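Local coordinates for protein (S)-2-haloacid dehalogenase IVA (Burkholderia cepacia, PDB 2NO4) that catalyses the hydrolytic dehalogenation of short-chain (S)-2-haloalkanoic acids, giving (R)-2-hydroxyalkanoic acids with inversion of configuration, at residues 18-23 against 188-193; 26-31 against 49-54; 59-62 against 67-70; 159-162 against 166-169. All blocks are in the same frame, centred on the assembly; numbering follows the deposited sequence.

Overall arrangement
Contacts 1 and 4 form the centre of the active site, with centres 11 Å apart. Lys161 NZ of contact 4 bridges to Asp190 OD2 of contact 1 at 2.9 Å, and Tyr167 OH lies 2.6 Å from Asp190 OD1. Both contacts touch the same sulfate ion. Contact 2 brings in Arg51, another residue of the haloacid site, and adjoins contact 1 through Tyr22 and Val28. Contact 3 lies farther along helix 43-63, which contact 2 also uses. It joins contact 4 where Ala68 O lies 2.7 Å from Tyr160 OH. Contacts 2 and 4 do not touch; their nearest atoms are about 7 Å apart.

Contact 1: 18-23 against 188-193; sequences VFDAYG and AWDLGG. With SO4 (sulfate ion), chain H.
Asp20 and Asp190 meet carboxylate to carboxylate. Asp20 OD1 lies 3.0 Å from Asp190 OD2. Both atoms are acceptors, so this is a close pair of like charges and not a hydrogen bond. The two carboxylate planes are turned 64° apart. Asp190 OD2 also approaches Asp20 CB at 3.4 Å. In Asp20 the carboxylate carbon stands anti to the backbone N (chi1 176°), which carries the group across to the helix.

The ionic and polar partners lie mostly outside the two segments. Lys161 NZ makes salt bridges to both facing oxygens, which would ease the closeness of the two acids. Thr24 bonds the other oxygen of Asp20. Tyr167 and Ser185 take one oxygen each of Asp190.

A sulfate ion marks the pocket. Its O1 is gripped by two backbone amides: Tyr22 N at 2.9 Å, nearly straight at 170°, and Ala21 N at 3.0 Å, more bent. Tyr22 also turns a ring edge to the ion, with CD2 3.4 Å from sulfate O2. Ala21 and Tyr22 bind the haloacid, which is consistent with the sulfate standing in for its carboxylate.

The nucleophile Asp20 follows strand 16-19, and Asp190 sits on the helix after strand 181-185. These adjacent parallel strands carry the first and fourth motifs of the HAD Rossmann-like active site.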
loop_
_atom_site.group_PDB
_atom_site.type_symbol
_atom_site.label_atom_id
_atom_site.label_comp_id
_atom_site.label_asym_id
_atom_site.label_seq_id
_atom_site.Cartn_x
_atom_site.Cartn_y
_atom_site.Cartn_z
ATOM N N VAL B 18 -23.967 -0.095 -2.428
ATOM C CA VAL B 18 -22.991 0.683 -1.698
ATOM C C VAL B 18 -21.764 0.868 -2.594
ATOM O O VAL B 18 -21.194 -0.120 -3.120
ATOM C CB VAL B 18 -22.615 -0.002 -0.341
ATOM C CG1 VAL B 18 -21.577 0.841 0.368
ATOM C CG2 VAL B 18 -23.877 -0.160 0.548
ATOM N N PHE B 19 -21.409 2.137 -2.783
ATOM C CA PHE B 19 -20.403 2.573 -3.712
ATOM C C PHE B 19 -19.128 3.099 -3.045
ATOM O O PHE B 19 -19.181 3.919 -2.153
ATOM C CB PHE B 19 -20.975 3.724 -4.577
ATOM C CG PHE B 19 -21.920 3.246 -5.629
ATOM C CD1 PHE B 19 -23.298 3.100 -5.356
ATOM C CD2 PHE B 19 -21.442 2.866 -6.872
ATOM C CE1 PHE B 19 -24.161 2.612 -6.327
ATOM C CE2 PHE B 19 -22.325 2.375 -7.873
ATOM C CZ PHE B 19 -23.679 2.263 -7.579
ATOM N N ASP B 20 -17.989 2.630 -3.539
ATOM C CA ASP B 20 -16.718 3.322 -3.376
ATOM C C ASP B 20 -16.789 4.697 -4.040
ATOM O O ASP B 20 -17.551 4.899 -4.996
ATOM C CB ASP B 20 -15.615 2.440 -3.994
ATOM C CG ASP B 20 -14.268 3.093 -3.974
ATOM O OD1 ASP B 20 -13.678 3.110 -2.886
ATOM O OD2 ASP B 20 -13.798 3.566 -5.041
ATOM N N ALA B 21 -16.069 5.680 -3.502
ATOM C CA ALA B 21 -16.050 7.007 -4.121
ATOM C C ALA B 21 -14.834 7.238 -5.034
ATOM O O ALA B 21 -14.993 7.354 -6.251
ATOM C CB ALA B 21 -16.160 8.094 -3.068
ATOM N N TYR B 22 -13.634 7.266 -4.447
ATOM C CA TYR B 22 -12.424 7.712 -5.136
ATOM C C TYR B 22 -11.901 6.596 -6.036
ATOM O O TYR B 22 -11.364 5.590 -5.549
ATOM C CB TYR B 22 -11.348 8.160 -4.113
ATOM C CG TYR B 22 -11.788 9.436 -3.422
ATOM C CD1 TYR B 22 -11.720 10.668 -4.100
ATOM C CD2 TYR B 22 -12.351 9.406 -2.134
ATOM C CE1 TYR B 22 -12.144 11.869 -3.496
ATOM C CE2 TYR B 22 -12.799 10.582 -1.523
ATOM C CZ TYR B 22 -12.712 11.808 -2.205
ATOM O OH TYR B 22 -13.137 12.984 -1.605
ATOM N N GLY B 23 -12.104 6.769 -7.330
ATOM C CA GLY B 23 -11.718 5.732 -8.319
ATOM C C GLY B 23 -12.911 5.060 -8.992
ATOM O O GLY B 23 -12.782 4.503 -10.083
ATOM N N ALA B 188 -9.429 -2.982 -6.515
ATOM C CA ALA B 188 -9.372 -4.417 -6.239
ATOM C C ALA B 188 -9.195 -4.786 -4.758
ATOM O O ALA B 188 -9.764 -5.770 -4.322
ATOM C CB ALA B 188 -8.297 -5.112 -7.122
ATOM N N TRP B 189 -8.420 -3.995 -3.998
ATOM C CA TRP B 189 -8.182 -4.237 -2.569
ATOM C C TRP B 189 -9.500 -4.026 -1.744
ATOM O O TRP B 189 -9.745 -4.693 -0.761
ATOM C CB TRP B 189 -7.016 -3.326 -2.049
ATOM C CG TRP B 189 -7.131 -1.895 -2.442
ATOM C CD1 TRP B 189 -6.558 -1.314 -3.535
ATOM C CD2 TRP B 189 -7.923 -0.860 -1.806
ATOM N NE1 TRP B 189 -6.926 -0.000 -3.627
ATOM C CE2 TRP B 189 -7.759 0.316 -2.583
ATOM C CE3 TRP B 189 -8.746 -0.813 -0.655
ATOM C CZ2 TRP B 189 -8.402 1.546 -2.276
ATOM C CZ3 TRP B 189 -9.400 0.440 -0.340
ATOM C CH2 TRP B 189 -9.206 1.587 -1.149
ATOM N N ASP B 190 -10.315 -3.093 -2.197
ATOM C CA ASP B 190 -11.580 -2.721 -1.591
ATOM C C ASP B 190 -12.610 -3.818 -1.883
ATOM O O ASP B 190 -13.348 -4.231 -0.983
ATOM C CB ASP B 190 -12.003 -1.367 -2.176
ATOM C CG ASP B 190 -13.222 -0.744 -1.472
ATOM O OD1 ASP B 190 -13.562 -1.131 -0.321
ATOM O OD2 ASP B 190 -13.829 0.167 -2.114
ATOM N N LEU B 191 -12.648 -4.306 -3.120
ATOM C CA LEU B 191 -13.449 -5.506 -3.466
ATOM C C LEU B 191 -12.986 -6.750 -2.668
ATOM O O LEU B 191 -13.801 -7.551 -2.268
ATOM C CB LEU B 191 -13.449 -5.788 -4.977
ATOM C CG LEU B 191 -14.006 -4.610 -5.802
ATOM C CD1 LEU B 191 -13.363 -4.622 -7.180
ATOM C CD2 LEU B 191 -15.537 -4.634 -5.860
ATOM N N GLY B 192 -11.681 -6.910 -2.488
ATOM C CA GLY B 192 -11.145 -8.006 -1.690
ATOM C C GLY B 192 -11.653 -7.950 -0.264
ATOM O O GLY B 192 -12.171 -8.937 0.228
ATOM N N GLY B 193 -11.549 -6.772 0.371
ATOM C CA GLY B 193 -12.040 -6.575 1.726
ATOM C C GLY B 193 -13.545 -6.745 1.880
ATOM O O GLY B 193 -13.993 -7.446 2.797
HETATM S S SO4 H . -12.507 5.495 -1.224
HETATM O O1 SO4 H . -13.669 6.194 -1.724
HETATM O O2 SO4 H . -11.472 6.426 -0.789
HETATM O O3 SO4 H . -12.841 4.552 -0.180
HETATM O O4 SO4 H . -12.002 4.767 -2.385
#

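Contact 2: 26-31 against 49-54; sequences LDVHSA and LWRQRQ
Val28 lies over one face of the Arg51 guanidinium. Its CG1 stands 3.9 Å above the plane, offset toward the rim. CG2 touches the same side chain farther back, 3.8 Å from Arg51 NE. At the guanidinium edge, near its plane, Gln54 OE1 accepts from Arg51 NH1 at 3.2 Å, with an angle of 148° at the hydrogen. This bond helps fix the rotation of the group, and Arg51 NH2 adds a weak bond to Tyr22 O. The indole of Trp50 meets Ala31. The methyl CB approaches the six-membered ring obliquely, 3.9 Å from Trp50 CZ3.

Arg51 leaves its helix with CG anti to the backbone N and bends at chi2 (67°). With this bend the guanidinium ends on the side of Gln54, one turn further along the helix. The two side chains of Val28 and Arg51 cross at about a right angle.

The 26-31 segment is held in shape by its own bonds. A type I turn runs from Asp27 to Ser30. Asp27 O accepts from both Ser30 N and Ser30 OG, the latter at 2.8 Å. Asp27 OD1 makes a weak capping bond to His29 N.

Arg51 binds the haloacid, and its side chain comes within about 5 Å of the active-site sulfate. Val28 therefore packs on a substrate-binding group next to Tyr22. The contact sets the turn leading into helix 30-33 against helix 43-63. Tyr101 of helix 90-102 touches Val28, Ala31 and Trp50, and the indole N-H of Trp50 bonds Thr74 O in helix 70-84.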
loop_
_atom_site.group_PDB
_atom_site.type_symbol
_atom_site.label_atom_id
_atom_site.label_comp_id
_atom_site.label_asym_id
_atom_site.label_seq_id
_atom_site.Cartn_x
_atom_site.Cartn_y
_atom_site.Cartn_z
ATOM N N LEU B 26 -15.763 8.939 -8.604
ATOM C CA LEU B 26 -14.925 10.128 -8.799
ATOM C C LEU B 26 -13.611 9.712 -9.448
ATOM O O LEU B 26 -12.984 8.739 -9.040
ATOM C CB LEU B 26 -14.630 10.805 -7.459
ATOM C CG LEU B 26 -15.867 11.303 -6.703
ATOM C CD1 LEU B 26 -15.496 11.899 -5.340
ATOM C CD2 LEU B 26 -16.581 12.338 -7.586
ATOM N N ASP B 27 -13.183 10.498 -10.421
ATOM C CA ASP B 27 -12.021 10.160 -11.246
ATOM C C ASP B 27 -10.724 10.691 -10.607
ATOM O O ASP B 27 -10.430 11.871 -10.723
ATOM C CB ASP B 27 -12.244 10.755 -12.634
ATOM C CG ASP B 27 -11.216 10.324 -13.622
ATOM O OD1 ASP B 27 -10.099 9.911 -13.237
ATOM O OD2 ASP B 27 -11.545 10.402 -14.812
ATOM N N VAL B 28 -9.978 9.840 -9.911
ATOM C CA VAL B 28 -8.779 10.331 -9.184
ATOM C C VAL B 28 -7.720 11.004 -10.130
ATOM O O VAL B 28 -7.002 11.932 -9.711
ATOM C CB VAL B 28 -8.140 9.279 -8.159
ATOM C CG1 VAL B 28 -9.145 8.878 -7.060
ATOM C CG2 VAL B 28 -7.578 8.013 -8.846
ATOM N N HIS B 29 -7.698 10.582 -11.400
ATOM C CA HIS B 29 -6.809 11.147 -12.444
ATOM C C HIS B 29 -7.048 12.620 -12.842
ATOM O O HIS B 29 -6.137 13.287 -13.289
ATOM C CB HIS B 29 -6.817 10.282 -13.704
ATOM C CG HIS B 29 -6.791 8.813 -13.430
ATOM N ND1 HIS B 29 -7.880 7.999 -13.653
ATOM C CD2 HIS B 29 -5.812 8.003 -12.962
ATOM C CE1 HIS B 29 -7.574 6.750 -13.333
ATOM N NE2 HIS B 29 -6.329 6.727 -12.897
ATOM N N SER B 30 -8.263 13.117 -12.675
ATOM C CA SER B 30 -8.606 14.477 -13.070
ATOM C C SER B 30 -7.872 15.592 -12.293
ATOM O O SER B 30 -7.698 16.706 -12.828
ATOM C CB SER B 30 -10.133 14.691 -12.991
ATOM O OG SER B 30 -10.596 14.558 -11.655
ATOM N N ALA B 31 -7.449 15.323 -11.042
ATOM C CA ALA B 31 -6.795 16.384 -10.264
ATOM C C ALA B 31 -5.500 16.818 -10.970
ATOM O O ALA B 31 -5.302 18.044 -11.225
ATOM C CB ALA B 31 -6.558 15.987 -8.771
ATOM N N LEU B 49 2.193 8.382 -8.337
ATOM C CA LEU B 49 2.833 8.348 -7.003
ATOM C C LEU B 49 1.942 8.951 -5.925
ATOM O O LEU B 49 1.878 8.393 -4.823
ATOM C CB LEU B 49 4.185 9.063 -7.003
ATOM C CG LEU B 49 5.004 9.019 -5.701
ATOM C CD1 LEU B 49 5.348 7.600 -5.198
ATOM C CD2 LEU B 49 6.289 9.804 -5.965
ATOM N N TRP B 50 1.292 10.081 -6.232
ATOM C CA TRP B 50 0.352 10.694 -5.294
ATOM C C TRP B 50 -0.690 9.649 -4.836
ATOM O O TRP B 50 -0.909 9.437 -3.639
ATOM C CB TRP B 50 -0.340 11.873 -5.960
ATOM C CG TRP B 50 -1.281 12.693 -5.085
ATOM C CD1 TRP B 50 -1.485 12.601 -3.745
ATOM C CD2 TRP B 50 -2.098 13.751 -5.556
ATOM N NE1 TRP B 50 -2.420 13.549 -3.347
ATOM C CE2 TRP B 50 -2.777 14.289 -4.447
ATOM C CE3 TRP B 50 -2.294 14.324 -6.828
ATOM C CZ2 TRP B 50 -3.687 15.352 -4.570
ATOM C CZ3 TRP B 50 -3.200 15.413 -6.948
ATOM C CH2 TRP B 50 -3.864 15.906 -5.814
ATOM N N ARG B 51 -1.338 9.021 -5.815
ATOM C CA ARG B 51 -2.361 8.023 -5.553
ATOM C C ARG B 51 -1.825 6.825 -4.739
ATOM O O ARG B 51 -2.448 6.409 -3.767
ATOM C CB ARG B 51 -2.992 7.567 -6.903
ATOM C CG ARG B 51 -3.924 6.334 -6.800
ATOM C CD ARG B 51 -5.171 6.653 -6.019
ATOM N NE ARG B 51 -6.201 5.625 -6.180
ATOM C CZ ARG B 51 -7.308 5.557 -5.441
ATOM N NH1 ARG B 51 -7.520 6.441 -4.485
ATOM N NH2 ARG B 51 -8.191 4.581 -5.645
ATOM N N GLN B 52 -0.684 6.280 -5.143
ATOM C CA GLN B 52 -0.080 5.129 -4.486
ATOM C C GLN B 52 0.257 5.427 -3.016
ATOM O O GLN B 52 -0.006 4.589 -2.134
ATOM C CB GLN B 52 1.209 4.654 -5.239
ATOM C CG GLN B 52 1.895 3.359 -4.592
ATOM C CD GLN B 52 2.819 3.643 -3.347
ATOM O OE1 GLN B 52 3.527 4.655 -3.329
ATOM N NE2 GLN B 52 2.847 2.708 -2.343
ATOM N N ARG B 53 0.843 6.601 -2.760
ATOM C CA ARG B 53 1.242 6.958 -1.397
ATOM C C ARG B 53 0.016 7.273 -0.523
ATOM O O ARG B 53 0.014 6.940 0.651
ATOM C CB ARG B 53 2.186 8.173 -1.344
ATOM C CG ARG B 53 3.650 7.831 -1.478
ATOM C CD ARG B 53 4.081 6.652 -0.560
ATOM N NE ARG B 53 5.536 6.620 -0.343
ATOM C CZ ARG B 53 6.426 6.046 -1.169
ATOM N NH1 ARG B 53 7.708 6.088 -0.878
ATOM N NH2 ARG B 53 6.054 5.456 -2.314
ATOM N N GLN B 54 -0.996 7.902 -1.120
ATOM C CA GLN B 54 -2.244 8.218 -0.386
ATOM C C GLN B 54 -2.819 6.924 0.199
ATOM O O GLN B 54 -3.170 6.869 1.389
ATOM C CB GLN B 54 -3.243 8.931 -1.285
ATOM C CG GLN B 54 -4.696 9.111 -0.758
ATOM C CD GLN B 54 -5.666 9.381 -1.903
ATOM O OE1 GLN B 54 -5.807 8.550 -2.811
ATOM N NE2 GLN B 54 -6.333 10.572 -1.889
#

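Contact 3: 59-62 against 67-70; sequences WTRT and YADF. With SO4 (sulfate ion), chain K.
Arg61 reaches from helix 43-63 to Tyr67 and Ala68 in the connection to helix 70-84. The motif is an antiparallel helical hairpin, helix 43-63 and helix 70-84 with a short connection. The chain turns back so that the loop packs beside the end of the first helix.

Tyr67 comes first. Its backbone N is 3.9 Å from Arg61 O, too far for a hydrogen bond, so the two backbones simply lie against each other. Its CB points away from the helix. The ring instead meets that of Tyr160 with planes about 30° apart, and the hydroxyl bonds Asp155.

Ala68 makes the main side-chain contact. Its CB lies over one face of the Arg61 guanidinium, offset toward the rim and 3.6 Å from Arg61 NH1. Arg61 CZ is a little farther from the same Ala68 CB, at 4.0 Å.

Asp69 is the N-cap of helix 70-84, and Phe70 then begins that helix.

Within the chain, Arg61 NH1 bonds Gln66 O and Arg61 NH2 forms a salt bridge with Glu76, while Phe215 of the second subunit packs on the same side chain. The guanidinium is thus fixed from several sides.

A sulfate ion, probably from the crystallisation liquor, sits at the edge of the guanidinium. Arg61 runs extended from CG to NE to meet it. Arg61 NH1 bonds sulfate O3 at 2.9 Å (173°), and Arg61 NH2 bonds O4 at 2.9 Å (175°).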
loop_
_atom_site.group_PDB
_atom_site.type_symbol
_atom_site.label_atom_id
_atom_site.label_comp_id
_atom_site.label_asym_id
_atom_site.label_seq_id
_atom_site.Cartn_x
_atom_site.Cartn_y
_atom_site.Cartn_z
ATOM N N TRP B 59 -3.300 2.414 4.553
ATOM C CA TRP B 59 -3.107 1.057 5.023
ATOM C C TRP B 59 -2.101 0.989 6.188
ATOM O O TRP B 59 -2.389 0.375 7.205
ATOM C CB TRP B 59 -2.690 0.136 3.873
ATOM C CG TRP B 59 -3.665 0.145 2.713
ATOM C CD1 TRP B 59 -5.038 0.183 2.772
ATOM C CD2 TRP B 59 -3.328 0.115 1.324
ATOM N NE1 TRP B 59 -5.572 0.166 1.500
ATOM C CE2 TRP B 59 -4.550 0.127 0.595
ATOM C CE3 TRP B 59 -2.097 0.066 0.613
ATOM C CZ2 TRP B 59 -4.590 0.122 -0.808
ATOM C CZ3 TRP B 59 -2.138 0.061 -0.782
ATOM C CH2 TRP B 59 -3.374 0.074 -1.478
ATOM N N THR B 60 -0.934 1.620 6.044
ATOM C CA THR B 60 0.113 1.440 7.032
ATOM C C THR B 60 -0.251 2.151 8.366
ATOM O O THR B 60 0.068 1.642 9.424
ATOM C CB THR B 60 1.472 1.901 6.516
ATOM O OG1 THR B 60 1.380 3.282 6.194
ATOM C CG2 THR B 60 1.871 1.082 5.229
ATOM N N ARG B 61 -0.879 3.321 8.281
ATOM C CA ARG B 61 -1.305 4.064 9.478
ATOM C C ARG B 61 -2.372 3.325 10.267
ATOM O O ARG B 61 -2.359 3.327 11.501
ATOM C CB ARG B 61 -1.817 5.439 9.097
ATOM C CG ARG B 61 -0.716 6.466 8.901
ATOM C CD ARG B 61 -1.386 7.743 8.362
ATOM N NE ARG B 61 -0.517 8.936 8.328
ATOM C CZ ARG B 61 -0.328 9.785 9.341
ATOM N NH1 ARG B 61 -0.839 9.529 10.554
ATOM N NH2 ARG B 61 0.426 10.855 9.143
ATOM N N THR B 62 -3.274 2.635 9.585
ATOM C CA THR B 62 -4.168 1.783 10.371
ATOM C C THR B 62 -3.484 0.588 11.016
ATOM O O THR B 62 -3.759 0.266 12.189
ATOM C CB THR B 62 -5.662 1.579 9.843
ATOM O OG1 THR B 62 -6.121 0.212 9.943
ATOM C CG2 THR B 62 -5.948 2.201 8.582
ATOM N N TYR B 67 -3.873 6.643 12.992
ATOM C CA TYR B 67 -4.862 7.302 12.135
ATOM C C TYR B 67 -4.685 8.800 11.979
ATOM O O TYR B 67 -4.383 9.531 12.943
ATOM C CB TYR B 67 -6.309 6.986 12.596
ATOM C CG TYR B 67 -7.362 7.566 11.670
ATOM C CD1 TYR B 67 -7.812 6.856 10.553
ATOM C CD2 TYR B 67 -7.893 8.847 11.896
ATOM C CE1 TYR B 67 -8.806 7.386 9.701
ATOM C CE2 TYR B 67 -8.879 9.387 11.048
ATOM C CZ TYR B 67 -9.313 8.652 9.947
ATOM O OH TYR B 67 -10.246 9.177 9.088
ATOM N N ALA B 68 -4.864 9.260 10.745
ATOM C CA ALA B 68 -5.129 10.661 10.455
ATOM C C ALA B 68 -6.087 10.597 9.291
ATOM O O ALA B 68 -6.157 9.570 8.584
ATOM C CB ALA B 68 -3.860 11.415 10.051
ATOM N N ASP B 69 -6.830 11.678 9.081
ATOM C CA ASP B 69 -7.896 11.654 8.099
ATOM C C ASP B 69 -7.449 11.739 6.639
ATOM O O ASP B 69 -6.294 12.048 6.348
ATOM C CB ASP B 69 -9.043 12.641 8.445
ATOM C CG ASP B 69 -8.788 14.101 8.003
ATOM O OD1 ASP B 69 -7.798 14.449 7.359
ATOM O OD2 ASP B 69 -9.667 14.943 8.302
ATOM N N PHE B 70 -8.371 11.454 5.728
ATOM C CA PHE B 70 -7.966 11.154 4.356
ATOM C C PHE B 70 -7.447 12.377 3.659
ATOM O O PHE B 70 -6.503 12.298 2.862
ATOM C CB PHE B 70 -9.093 10.489 3.591
ATOM C CG PHE B 70 -8.637 9.623 2.430
ATOM C CD1 PHE B 70 -7.772 8.546 2.636
ATOM C CD2 PHE B 70 -9.130 9.861 1.130
ATOM C CE1 PHE B 70 -7.406 7.701 1.574
ATOM C CE2 PHE B 70 -8.760 9.032 0.062
ATOM C CZ PHE B 70 -7.887 7.928 0.312
HETATM S S SO4 K . -0.101 12.697 12.559
HETATM O O1 SO4 K . -1.163 13.661 12.428
HETATM O O2 SO4 K . 0.775 13.036 13.688
HETATM O O3 SO4 K . -0.645 11.378 12.811
HETATM O O4 SO4 K . 0.700 12.756 11.301
#

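Contact 4: 159-162 against 166-169; sequences IYKP and IYQF. With SO4 (sulfate ion), chain H.
Lys161 and Pro162 pack on Ile166 and Tyr167 in a buried, largely apolar contact. It joins the loop after strand 150-153 to helix 164-174. This is the lysine-bearing motif III of the HAD fold, where loop and helix follow each other closely in the chain. Lys161 and Tyr167 are both inferred to be important for catalysis.

Ile166 supports the aliphatic part of the lysine. Its CG2 lies 3.7 Å from Lys161 CG, and its CD1 is 3.8 Å from the same atom. CD1 also approaches Ile159 O at 4.0 Å, a carbonyl oxygen that is buried without a polar partner in the model. The same methyl that meets the lysine, Ile166 CG2, also stands over the centre of the Tyr167 ring, so it touches both the lysine chain and the ring.

Tyr167 crosses the lysine chain at about a right angle. Its OH rests 3.7 Å from Lys161 CB and 3.6 Å from Pro162 CA, while its polar partner is Asp190. Pro162 O sits at the ring edge, near the plane, 3.6 Å from Tyr167 CE2. The peptide bond before Pro162 is cis.

Asn129 OD1 accepts from Lys161 N and so anchors the loop beside the haloacid site. Leu127 O takes a bond from the lysine NZ. Lys161 starts with CG anti to the carbonyl carbon (chi1 -66°) and runs extended from there into the pocket. At its end, Lys161 NZ bonds O3 of the active-site sulfate at 2.8 Å.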
loop_
_atom_site.group_PDB
_atom_site.type_symbol
_atom_site.label_atom_id
_atom_site.label_comp_id
_atom_site.label_asym_id
_atom_site.label_seq_id
_atom_site.Cartn_x
_atom_site.Cartn_y
_atom_site.Cartn_z
ATOM N N ILE B 159 -10.704 4.189 11.084
ATOM C CA ILE B 159 -10.263 2.880 10.619
ATOM C C ILE B 159 -10.490 2.844 9.095
ATOM O O ILE B 159 -11.609 3.057 8.644
ATOM C CB ILE B 159 -11.134 1.764 11.249
ATOM C CG1 ILE B 159 -10.881 1.653 12.759
ATOM C CG2 ILE B 159 -10.822 0.389 10.607
ATOM C CD1 ILE B 159 -11.856 0.730 13.413
ATOM N N TYR B 160 -9.440 2.559 8.322
ATOM C CA TYR B 160 -9.543 2.557 6.859
ATOM C C TYR B 160 -9.872 1.188 6.266
ATOM O O TYR B 160 -9.630 0.163 6.890
ATOM C CB TYR B 160 -8.235 3.079 6.264
ATOM C CG TYR B 160 -8.081 4.582 6.361
ATOM C CD1 TYR B 160 -7.050 5.149 7.106
ATOM C CD2 TYR B 160 -8.956 5.440 5.666
ATOM C CE1 TYR B 160 -6.886 6.525 7.144
ATOM C CE2 TYR B 160 -8.781 6.808 5.701
ATOM C CZ TYR B 160 -7.763 7.334 6.438
ATOM O OH TYR B 160 -7.609 8.675 6.497
ATOM N N LYS B 161 -10.422 1.189 5.053
ATOM C CA LYS B 161 -10.570 -0.036 4.272
ATOM C C LYS B 161 -9.155 -0.627 4.068
ATOM O O LYS B 161 -8.184 0.137 4.017
ATOM C CB LYS B 161 -11.156 0.310 2.899
ATOM C CG LYS B 161 -12.561 0.837 2.908
ATOM C CD LYS B 161 -12.793 1.530 1.564
ATOM C CE LYS B 161 -14.257 1.769 1.292
ATOM N NZ LYS B 161 -14.437 2.263 -0.147
ATOM N N PRO B 162 -9.045 -1.957 3.877
ATOM C CA PRO B 162 -10.129 -2.978 3.835
ATOM C C PRO B 162 -10.400 -3.696 5.173
ATOM O O PRO B 162 -10.741 -4.885 5.174
ATOM C CB PRO B 162 -9.585 -3.995 2.818
ATOM C CG PRO B 162 -8.079 -3.907 2.945
ATOM C CD PRO B 162 -7.727 -2.553 3.541
ATOM N N ILE B 166 -14.979 -1.343 8.864
ATOM C CA ILE B 166 -15.587 -0.319 8.012
ATOM C C ILE B 166 -16.793 -0.813 7.183
ATOM O O ILE B 166 -17.778 -0.080 7.029
ATOM C CB ILE B 166 -14.566 0.483 7.155
ATOM C CG1 ILE B 166 -15.258 1.738 6.588
ATOM C CG2 ILE B 166 -13.968 -0.405 6.049
ATOM C CD1 ILE B 166 -14.342 2.658 5.729
ATOM N N TYR B 167 -16.716 -2.036 6.655
ATOM C CA TYR B 167 -17.843 -2.670 5.975
ATOM C C TYR B 167 -18.986 -2.956 6.968
ATOM O O TYR B 167 -20.156 -2.795 6.623
ATOM C CB TYR B 167 -17.392 -3.947 5.219
ATOM C CG TYR B 167 -16.216 -3.645 4.289
ATOM C CD1 TYR B 167 -16.389 -2.797 3.177
ATOM C CD2 TYR B 167 -14.937 -4.160 4.545
ATOM C CE1 TYR B 167 -15.326 -2.485 2.319
ATOM C CE2 TYR B 167 -13.842 -3.839 3.687
ATOM C CZ TYR B 167 -14.066 -3.007 2.570
ATOM O OH TYR B 167 -13.043 -2.654 1.716
ATOM N N GLN B 168 -18.637 -3.376 8.188
ATOM C CA GLN B 168 -19.616 -3.621 9.263
ATOM C C GLN B 168 -20.354 -2.337 9.640
ATOM O O GLN B 168 -21.567 -2.361 9.835
ATOM C CB GLN B 168 -18.944 -4.230 10.507
ATOM C CG GLN B 168 -19.915 -4.603 11.651
ATOM C CD GLN B 168 -20.933 -5.634 11.210
ATOM O OE1 GLN B 168 -22.131 -5.392 11.261
ATOM N NE2 GLN B 168 -20.469 -6.774 10.764
ATOM N N PHE B 169 -19.615 -1.233 9.739
ATOM C CA PHE B 169 -20.177 0.113 9.942
ATOM C C PHE B 169 -21.312 0.445 8.944
ATOM O O PHE B 169 -22.347 0.995 9.346
ATOM C CB PHE B 169 -19.052 1.174 9.887
ATOM C CG PHE B 169 -19.519 2.597 10.117
ATOM C CD1 PHE B 169 -19.974 3.019 11.381
ATOM C CD2 PHE B 169 -19.483 3.536 9.081
ATOM C CE1 PHE B 169 -20.395 4.368 11.588
ATOM C CE2 PHE B 169 -19.911 4.861 9.287
ATOM C CZ PHE B 169 -20.362 5.270 10.535
HETATM S S SO4 H . -12.507 5.495 -1.224
HETATM O O1 SO4 H . -13.669 6.194 -1.724
HETATM O O2 SO4 H . -11.472 6.426 -0.789
HETATM O O3 SO4 H . -12.841 4.552 -0.180
HETATM O O4 SO4 H . -12.002 4.767 -2.385
#